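PDB 2X7Q: possible thiamine biosynthesis enzyme from Candida albicans, which is of unknown function but has the fold of periplasmic solute-binding proteins and probably binds a small ligand, perhaps one related to thiamine biosynthesis. Local coordinates for residues Pro15-Ala20 with Asp217-Phe222; Asn63-Asp68 with Ser208-Gln213; Ile69-Thr74 with Trp203-Ser208. The protein carries 1 engineered substitution. All coordinates share one frame; numbering follows the deposited sequence.

Interaction 1. Residues Pro15-Ala20 with Asp217-Phe222; sequences PTLKVA and DVIKNF
Two N-H groups of Asn221 converge on Asp217 O in the helical turn whose Val218 and Phe222 press on Leu17 and Val19: the amide ND2 comes to 2.8 Å from Asp217 O, above the carbonyl plane, while the backbone N makes a weak bond. The contact is a strand-helix packing of the periplasmic binding protein fold, in which helix 216-235 lies over one face of a sheet and strand 17-21 supplies side chains from beneath. The short axes of the two elements cross at -50° and approach to 10.4 Å, and no hydrogen bond joins them, so apolar side chains do all the work.

Val218 receives contacts on both methyl branches. The Pro15 ring, at the start of the segment, sets CG at 3.6 Å from Val218 CG1, and the branch CD2 of Leu17 lies 3.6 Å from Val218 CG2, the two side chains running antiparallel alongside one another. The same Leu17 CD2 reaches one turn further, to 3.9 Å from Phe222 CB, and there Leu17 lies roughly perpendicular to the Phe222 side chain. Leu17 CD1 also approaches Ile219 CG1, but more loosely.

With CG anti to the backbone N (chi1 170°), the Phe222 ring extends toward the strand, and the Val19 side chain comes the other way, meeting the ring obliquely. Ile46 and Ile69, from the strands flanking 17-21 in the sheet, touch the Phe222 side chain as well, which places the ring in a buried apolar layer. Both methyls of Val19 are engaged: CG1 sits 3.8 Å from Phe222 CZ, and CG2 makes an off-centre CH-pi contact, 4.1 Å from the centroid of the Phe222 ring and 30° from its normal, with CE1 as its nearest ring atom.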
loop_
_atom_site.group_PDB
_atom_site.type_symbol
_atom_site.label_atom_id
_atom_site.label_comp_id
_atom_site.label_asym_id
_atom_site.label_seq_id
_atom_site.Cartn_x
_atom_site.Cartn_y
_atom_site.Cartn_z
ATOM N N PRO A 15 8.841 11.992 -22.049
ATOM C CA PRO A 15 7.380 12.095 -22.111
ATOM C C PRO A 15 6.767 12.345 -20.735
ATOM O O PRO A 15 7.332 11.932 -19.722
ATOM C CB PRO A 15 6.951 10.720 -22.636
ATOM C CG PRO A 15 8.081 9.805 -22.291
ATOM C CD PRO A 15 9.316 10.650 -22.427
ATOM N N THR A 16 5.618 13.013 -20.711
ATOM C CA THR A 16 4.916 13.296 -19.464
ATOM C C THR A 16 4.570 12.004 -18.735
ATOM O O THR A 16 4.376 10.959 -19.359
ATOM C CB THR A 16 3.626 14.098 -19.713
ATOM O OG1 THR A 16 3.939 15.291 -20.443
ATOM C CG2 THR A 16 2.967 14.473 -18.394
ATOM N N LEU A 17 4.490 12.080 -17.411
ATOM C CA LEU A 17 4.266 10.896 -16.598
ATOM C C LEU A 17 3.156 11.126 -15.577
ATOM O O LEU A 17 3.286 11.966 -14.685
ATOM C CB LEU A 17 5.560 10.508 -15.883
ATOM C CG LEU A 17 5.769 9.031 -15.563
ATOM C CD1 LEU A 17 5.830 8.222 -16.845
ATOM C CD2 LEU A 17 7.043 8.852 -14.756
ATOM N N LYS A 18 2.063 10.381 -15.716
ATOM C CA LYS A 18 0.954 10.467 -14.775
ATOM C C LYS A 18 1.138 9.453 -13.649
ATOM O O LYS A 18 1.066 8.244 -13.873
ATOM C CB LYS A 18 -0.379 10.233 -15.488
ATOM C CG LYS A 18 -0.667 11.219 -16.606
ATOM C CD LYS A 18 -2.064 11.034 -17.175
ATOM C CE LYS A 18 -3.132 11.354 -16.146
ATOM N NZ LYS A 18 -4.507 11.161 -16.684
ATOM N N VAL A 19 1.379 9.951 -12.442
ATOM C CA VAL A 19 1.658 9.085 -11.300
ATOM C C VAL A 19 0.503 9.069 -10.299
ATOM O O VAL A 19 0.148 10.100 -9.725
ATOM C CB VAL A 19 2.948 9.515 -10.579
ATOM C CG1 VAL A 19 3.209 8.623 -9.378
ATOM C CG2 VAL A 19 4.129 9.487 -11.538
ATOM N N ALA A 20 -0.077 7.890 -10.096
ATOM C CA ALA A 20 -1.163 7.721 -9.135
ATOM C C ALA A 20 -0.611 7.374 -7.757
ATOM O O ALA A 20 0.203 6.462 -7.625
ATOM C CB ALA A 20 -2.124 6.652 -9.601
ATOM N N ASP A 217 12.763 5.252 -20.014
ATOM C CA ASP A 217 13.797 6.196 -19.592
ATOM C C ASP A 217 13.282 7.208 -18.566
ATOM O O ASP A 217 13.992 7.569 -17.628
ATOM C CB ASP A 217 14.392 6.928 -20.799
ATOM C CG ASP A 217 15.193 6.011 -21.695
ATOM O OD1 ASP A 217 15.167 4.785 -21.471
ATOM O OD2 ASP A 217 15.850 6.514 -22.628
ATOM N N VAL A 218 12.045 7.658 -18.746
ATOM C CA VAL A 218 11.445 8.629 -17.836
ATOM C C VAL A 218 11.102 8.003 -16.486
ATOM O O VAL A 218 11.268 8.634 -15.443
ATOM C CB VAL A 218 10.200 9.294 -18.458
ATOM C CG1 VAL A 218 9.457 8.307 -19.339
ATOM C CG2 VAL A 218 9.292 9.858 -17.380
ATOM N N ILE A 219 10.634 6.759 -16.511
ATOM C CA ILE A 219 10.335 6.038 -15.277
ATOM C C ILE A 219 11.581 5.921 -14.398
ATOM O O ILE A 219 11.504 6.067 -13.178
ATOM C CB ILE A 219 9.768 4.631 -15.559
ATOM C CG1 ILE A 219 8.396 4.729 -16.229
ATOM C CG2 ILE A 219 9.659 3.834 -14.270
ATOM C CD1 ILE A 219 7.793 3.382 -16.591
ATOM N N LYS A 220 12.728 5.663 -15.024
ATOM C CA LYS A 220 13.992 5.563 -14.295
ATOM C C LYS A 220 14.308 6.868 -13.570
ATOM O O LYS A 220 14.618 6.873 -12.376
ATOM C CB LYS A 220 15.145 5.200 -15.239
ATOM C CG LYS A 220 16.518 5.160 -14.564
ATOM C CD LYS A 220 17.629 4.923 -15.580
ATOM C CE LYS A 220 19.007 4.965 -14.917
ATOM N NZ LYS A 220 19.245 6.273 -14.225
ATOM N N ASN A 221 14.237 7.976 -14.303
ATOM C CA ASN A 221 14.479 9.295 -13.728
ATOM C C ASN A 221 13.506 9.615 -12.594
ATOM O O ASN A 221 13.872 10.256 -11.609
ATOM C CB ASN A 221 14.404 10.378 -14.810
ATOM C CG ASN A 221 15.638 10.412 -15.685
ATOM O OD1 ASN A 221 16.680 10.933 -15.289
ATOM N ND2 ASN A 221 15.530 9.844 -16.879
ATOM N N PHE A 222 12.261 9.173 -12.744
ATOM C CA PHE A 222 11.259 9.359 -11.700
ATOM C C PHE A 222 11.684 8.645 -10.423
ATOM O O PHE A 222 11.607 9.208 -9.334
ATOM C CB PHE A 222 9.893 8.843 -12.161
ATOM C CG PHE A 222 8.865 8.789 -11.066
ATOM C CD1 PHE A 222 8.210 9.939 -10.653
ATOM C CD2 PHE A 222 8.550 7.588 -10.453
ATOM C CE1 PHE A 222 7.263 9.890 -9.644
ATOM C CE2 PHE A 222 7.605 7.533 -9.445
ATOM C CZ PHE A 222 6.962 8.685 -9.040
#

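Interaction 2. Residues Asn63-Asp68 with Ser208-Gln213; sequences NSNEVD and SSDSLQ. With CA (calcium ion), chain C.
A calcium site and a capped helix start meet here: Asn65, in the Schellman turn that ends helix 55-63, faces Asp210 in the first turn of helix 209-214. Asn65 binds the calcium ion through OD1, at a long 2.9 Å from the metal. The Asp210 carboxylate lies close by, OD2 3.0 Å and OD1 3.1 Å from the calcium, distances long for direct coordination, with its plane 59° from that of the Asn65 amide.

The other end of that amide, ND2, donates to a water 2.9 Å away. This water also donates to Val67 O at 2.7 Å and is hydrogen-bonded to Ser208 OG at 2.7 Å, bridging the loop after helix 55-63 to the start of helix 209-214, with a weak further bond to Ser211 OG.

Deeper in, Ser211 OG donates to Asp68 OD1 (2.8 Å), which accepts with its anti lone pair, the one turned away from OD2. The Ser211 torsion (chi1 -60°) lays OG beside its own backbone N, facing Asp68. Asp68 OD2 forms a salt bridge with Lys215 NZ and accepts a hydrogen bond from Lys18 N, so the buried carboxylate is shared among several donors, which would favour its charged form. Ser208 OG, meanwhile, accepts from Ser211 N in a nearly straight bond of 172°, the side-chain N-cap that begins helix 209-214.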
loop_
_atom_site.group_PDB
_atom_site.type_symbol
_atom_site.label_atom_id
_atom_site.label_comp_id
_atom_site.label_asym_id
_atom_site.label_seq_id
_atom_site.Cartn_x
_atom_site.Cartn_y
_atom_site.Cartn_z
ATOM N N ASN A 63 -4.605 -0.351 -15.656
ATOM C CA ASN A 63 -5.253 -1.172 -16.671
ATOM C C ASN A 63 -5.881 -0.342 -17.785
ATOM O O ASN A 63 -5.893 -0.755 -18.941
ATOM C CB ASN A 63 -6.310 -2.076 -16.033
ATOM C CG ASN A 63 -5.706 -3.146 -15.144
ATOM O OD1 ASN A 63 -4.495 -3.366 -15.152
ATOM N ND2 ASN A 63 -6.552 -3.822 -14.373
ATOM N N SER A 64 -6.402 0.827 -17.429
ATOM C CA SER A 64 -7.052 1.703 -18.398
ATOM C C SER A 64 -6.071 2.713 -18.989
ATOM O O SER A 64 -6.448 3.544 -19.817
ATOM C CB SER A 64 -8.232 2.432 -17.753
ATOM O OG SER A 64 -7.807 3.202 -16.643
ATOM N N ASN A 65 -4.816 2.633 -18.555
ATOM C CA ASN A 65 -3.765 3.534 -19.024
ATOM C C ASN A 65 -4.011 4.995 -18.657
ATOM O O ASN A 65 -3.452 5.900 -19.277
ATOM C CB ASN A 65 -3.564 3.402 -20.535
ATOM C CG ASN A 65 -3.120 2.016 -20.945
ATOM O OD1 ASN A 65 -3.551 1.498 -21.971
ATOM N ND2 ASN A 65 -2.252 1.409 -20.145
ATOM N N GLU A 66 -4.850 5.226 -17.652
ATOM C CA GLU A 66 -5.101 6.582 -17.177
ATOM C C GLU A 66 -3.862 7.136 -16.489
ATOM O O GLU A 66 -3.644 8.347 -16.465
ATOM C CB GLU A 66 -6.298 6.612 -16.229
ATOM C CG GLU A 66 -7.616 6.234 -16.894
ATOM C CD GLU A 66 -8.797 6.339 -15.945
ATOM O OE1 GLU A 66 -8.911 7.369 -15.245
ATOM O OE2 GLU A 66 -9.612 5.393 -15.901
ATOM N N VAL A 67 -3.050 6.239 -15.937
ATOM C CA VAL A 67 -1.800 6.624 -15.295
ATOM C C VAL A 67 -0.672 5.691 -15.721
ATOM O O VAL A 67 -0.915 4.551 -16.115
ATOM C CB VAL A 67 -1.917 6.616 -13.762
ATOM C CG1 VAL A 67 -3.001 7.577 -13.305
ATOM C CG2 VAL A 67 -2.199 5.207 -13.262
ATOM N N ASP A 68 0.558 6.185 -15.633
ATOM C CA ASP A 68 1.727 5.419 -16.043
ATOM C C ASP A 68 2.340 4.659 -14.871
ATOM O O ASP A 68 2.834 3.543 -15.033
ATOM C CB ASP A 68 2.772 6.345 -16.665
ATOM C CG ASP A 68 2.240 7.103 -17.864
ATOM O OD1 ASP A 68 1.897 6.454 -18.872
ATOM O OD2 ASP A 68 2.171 8.348 -17.804
ATOM N N SER A 208 2.535 -0.262 -15.948
ATOM C CA SER A 208 1.865 -1.127 -16.908
ATOM C C SER A 208 2.829 -1.552 -18.007
ATOM O O SER A 208 3.908 -0.977 -18.150
ATOM C CB SER A 208 0.664 -0.411 -17.518
ATOM O OG SER A 208 1.072 0.720 -18.266
ATOM N N SER A 209 2.438 -2.566 -18.773
ATOM C CA SER A 209 3.258 -3.045 -19.878
ATOM C C SER A 209 3.414 -1.960 -20.937
ATOM O O SER A 209 4.459 -1.850 -21.579
ATOM C CB SER A 209 2.648 -4.306 -20.497
ATOM O OG SER A 209 2.667 -5.387 -19.581
ATOM N N ASP A 210 2.365 -1.161 -21.113
ATOM C CA ASP A 210 2.393 -0.057 -22.063
ATOM C C ASP A 210 3.472 0.958 -21.698
ATOM O O ASP A 210 4.376 1.233 -22.486
ATOM C CB ASP A 210 1.029 0.635 -22.117
ATOM C CG ASP A 210 -0.044 -0.233 -22.742
ATOM O OD1 ASP A 210 -0.459 0.067 -23.881
ATOM O OD2 ASP A 210 -0.467 -1.216 -22.099
ATOM N N SER A 211 3.367 1.510 -20.493
ATOM C CA SER A 211 4.279 2.550 -20.033
ATOM C C SER A 211 5.720 2.058 -19.915
ATOM O O SER A 211 6.660 2.820 -20.134
ATOM C CB SER A 211 3.808 3.116 -18.691
ATOM O OG SER A 211 2.515 3.683 -18.801
ATOM N N LEU A 212 5.892 0.788 -19.569
ATOM C CA LEU A 212 7.229 0.240 -19.357
ATOM C C LEU A 212 8.049 0.187 -20.644
ATOM O O LEU A 212 9.266 0.362 -20.618
ATOM C CB LEU A 212 7.154 -1.149 -18.713
ATOM C CG LEU A 212 8.497 -1.812 -18.386
ATOM C CD1 LEU A 212 9.382 -0.874 -17.578
ATOM C CD2 LEU A 212 8.290 -3.127 -17.649
ATOM N N GLN A 213 7.379 -0.046 -21.770
ATOM C CA GLN A 213 8.064 -0.144 -23.057
ATOM C C GLN A 213 8.032 1.173 -23.823
ATOM O O GLN A 213 8.781 1.365 -24.779
ATOM C CB GLN A 213 7.469 -1.268 -23.915
ATOM C CG GLN A 213 6.081 -0.973 -24.480
ATOM C CD GLN A 213 5.676 -1.966 -25.557
ATOM O OE1 GLN A 213 6.425 -2.215 -26.502
ATOM N NE2 GLN A 213 4.481 -2.527 -25.426
HETATM CA CA CA C . -3.262 -1.060 -23.301
HETATM O O HOH W 1 -0.692 2.732 -18.133
#

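Interaction 3. Residues Ile69-Thr74 with Trp203-Ser208; sequences IAIGLT and WVVATS
Strands 69-73 and 203-208 run antiparallel, their short axes 4.7 Å apart and 149° between directions, and are joined by a ladder that is firm at Ala70-Ala206 and slacker at Gly72-Val204. Ala70 N to Ala206 O and Ala206 N to Ala70 O both span 2.9 Å. Val204 N reaches Gly72 O at 3.2 Å in a nearly straight bond, whereas the return bond from Gly72 N to Val204 O is weak.

On one face Val205 is flanked by two isoleucines: Ile69 CG2 lies 3.6 Å from Val205 CG1, and Ile71 CD1 lies 3.6 Å from Val205 CG2, with Ile71 and Val205 running alongside in the same direction. Trp203, with CG beside its backbone N (chi1 -65°), folds its indole back over the neighbouring strand. Leu73 CD2 rests over one ring face in a CH-pi contact, 3.9 Å from the centroid of the six-membered ring, while Ile71 O comes to the ring edge, 3.3 Å from CZ3 of Trp203.

Strands 17-21 and 88-95 flank the pair, and with 46-50 beyond 17-21 the order 2-1-3-5-4 is that of type II periplasmic binding proteins. Phe77 of helix 74-82 packs on Ala70, Val204 and Ala206, and Ile219 of helix 216-235 on Ile69 and Thr207.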
loop_
_atom_site.group_PDB
_atom_site.type_symbol
_atom_site.label_atom_id
_atom_site.label_comp_id
_atom_site.label_asym_id
_atom_site.label_seq_id
_atom_site.Cartn_x
_atom_site.Cartn_y
_atom_site.Cartn_z
ATOM N N ILE A 69 2.298 5.267 -13.690
ATOM C CA ILE A 69 2.892 4.673 -12.497
ATOM C C ILE A 69 1.929 4.719 -11.310
ATOM O O ILE A 69 1.135 5.655 -11.180
ATOM C CB ILE A 69 4.212 5.384 -12.114
ATOM C CG1 ILE A 69 5.211 5.312 -13.270
ATOM C CG2 ILE A 69 4.807 4.778 -10.855
ATOM C CD1 ILE A 69 6.559 5.923 -12.954
ATOM N N ALA A 70 2.003 3.706 -10.451
ATOM C CA ALA A 70 1.175 3.652 -9.249
ATOM C C ALA A 70 2.001 3.257 -8.029
ATOM O O ALA A 70 2.778 2.306 -8.084
ATOM C CB ALA A 70 0.012 2.696 -9.441
ATOM N N ILE A 71 1.837 3.998 -6.936
ATOM C CA ILE A 71 2.514 3.685 -5.680
ATOM C C ILE A 71 1.501 3.124 -4.685
ATOM O O ILE A 71 0.757 3.880 -4.056
ATOM C CB ILE A 71 3.165 4.938 -5.060
ATOM C CG1 ILE A 71 3.914 5.746 -6.123
ATOM C CG2 ILE A 71 4.093 4.552 -3.914
ATOM C CD1 ILE A 71 5.371 5.359 -6.279
ATOM N N GLY A 72 1.469 1.801 -4.537
ATOM C CA GLY A 72 0.481 1.165 -3.683
ATOM C C GLY A 72 1.017 0.023 -2.841
ATOM O O GLY A 72 2.221 -0.236 -2.819
ATOM N N LEU A 73 0.118 -0.661 -2.142
ATOM C CA LEU A 73 0.504 -1.761 -1.264
ATOM C C LEU A 73 1.052 -2.950 -2.050
ATOM O O LEU A 73 0.576 -3.259 -3.142
ATOM C CB LEU A 73 -0.674 -2.194 -0.386
ATOM C CG LEU A 73 -1.253 -1.116 0.534
ATOM C CD1 LEU A 73 -2.463 -1.641 1.295
ATOM C CD2 LEU A 73 -0.195 -0.599 1.497
ATOM N N THR A 74 2.055 -3.610 -1.482
ATOM C CA THR A 74 2.727 -4.723 -2.141
ATOM C C THR A 74 1.784 -5.872 -2.486
ATOM O O THR A 74 1.727 -6.300 -3.636
ATOM C CB THR A 74 3.886 -5.264 -1.279
ATOM O OG1 THR A 74 4.834 -4.217 -1.035
ATOM C CG2 THR A 74 4.583 -6.418 -1.980
ATOM N N TRP A 203 5.188 -1.182 0.629
ATOM C CA TRP A 203 4.922 -0.384 -0.567
ATOM C C TRP A 203 5.886 -0.660 -1.718
ATOM O O TRP A 203 7.077 -0.892 -1.505
ATOM C CB TRP A 203 4.929 1.104 -0.213
ATOM C CG TRP A 203 3.816 1.498 0.711
ATOM C CD1 TRP A 203 3.757 1.289 2.057
ATOM C CD2 TRP A 203 2.597 2.171 0.356
ATOM N NE1 TRP A 203 2.581 1.789 2.562
ATOM C CE2 TRP A 203 1.855 2.332 1.542
ATOM C CE3 TRP A 203 2.072 2.645 -0.847
ATOM C CZ2 TRP A 203 0.604 2.956 1.552
ATOM C CZ3 TRP A 203 0.832 3.262 -0.830
ATOM C CH2 TRP A 203 0.113 3.412 0.360
ATOM N N VAL A 204 5.357 -0.627 -2.938
ATOM C CA VAL A 204 6.158 -0.852 -4.136
ATOM C C VAL A 204 5.760 0.123 -5.239
ATOM O O VAL A 204 4.687 0.728 -5.189
ATOM C CB VAL A 204 5.992 -2.286 -4.670
ATOM C CG1 VAL A 204 6.503 -3.300 -3.660
ATOM C CG2 VAL A 204 4.536 -2.556 -5.021
ATOM N N VAL A 205 6.632 0.273 -6.230
ATOM C CA VAL A 205 6.338 1.110 -7.386
ATOM C C VAL A 205 5.966 0.223 -8.571
ATOM O O VAL A 205 6.758 -0.617 -8.996
ATOM C CB VAL A 205 7.541 1.991 -7.767
ATOM C CG1 VAL A 205 7.229 2.811 -9.011
ATOM C CG2 VAL A 205 7.922 2.896 -6.606
ATOM N N ALA A 206 4.757 0.404 -9.097
ATOM C CA ALA A 206 4.282 -0.436 -10.191
ATOM C C ALA A 206 3.974 0.364 -11.452
ATOM O O ALA A 206 3.742 1.574 -11.395
ATOM C CB ALA A 206 3.065 -1.240 -9.758
ATOM N N THR A 207 3.969 -0.330 -12.586
ATOM C CA THR A 207 3.659 0.289 -13.869
ATOM C C THR A 207 2.950 -0.714 -14.771
ATOM O O THR A 207 2.780 -1.877 -14.403
ATOM C CB THR A 207 4.933 0.793 -14.573
ATOM O OG1 THR A 207 4.575 1.546 -15.738
ATOM C CG2 THR A 207 5.816 -0.377 -14.979
ATOM N N SER A 208 2.535 -0.262 -15.948
ATOM C CA SER A 208 1.865 -1.127 -16.908
ATOM C C SER A 208 2.829 -1.552 -18.007
ATOM O O SER A 208 3.908 -0.977 -18.150
ATOM C CB SER A 208 0.664 -0.411 -17.518
ATOM O OG SER A 208 1.072 0.720 -18.266
#

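How the interactions relate
All three contacts belong to one lobe, built around the sheet holding strands 17-21, 69-73 and 203-208. Interactions 1 and 3 share that sheet: Ala20 N lies 2.8 Å from Ile69 O, and Ile69 CD1 touches both Leu17 CD2 (3.5 Å) and Phe222 CD2 (3.6 Å). Interaction 2 joins the other two at the sheet's end. Lys18 O is 2.8 Å from Asp68 N, and Asp68 O is 2.7 Å from Thr207 OG1, while interactions 2 and 3 share Ser208 at the strand-helix junction. Along the chain they nest, 3 within 2 within 1. Calcium is bound at interaction 2; the Ile219 side chain of interaction 1 is about 14 Å from a calcium ion.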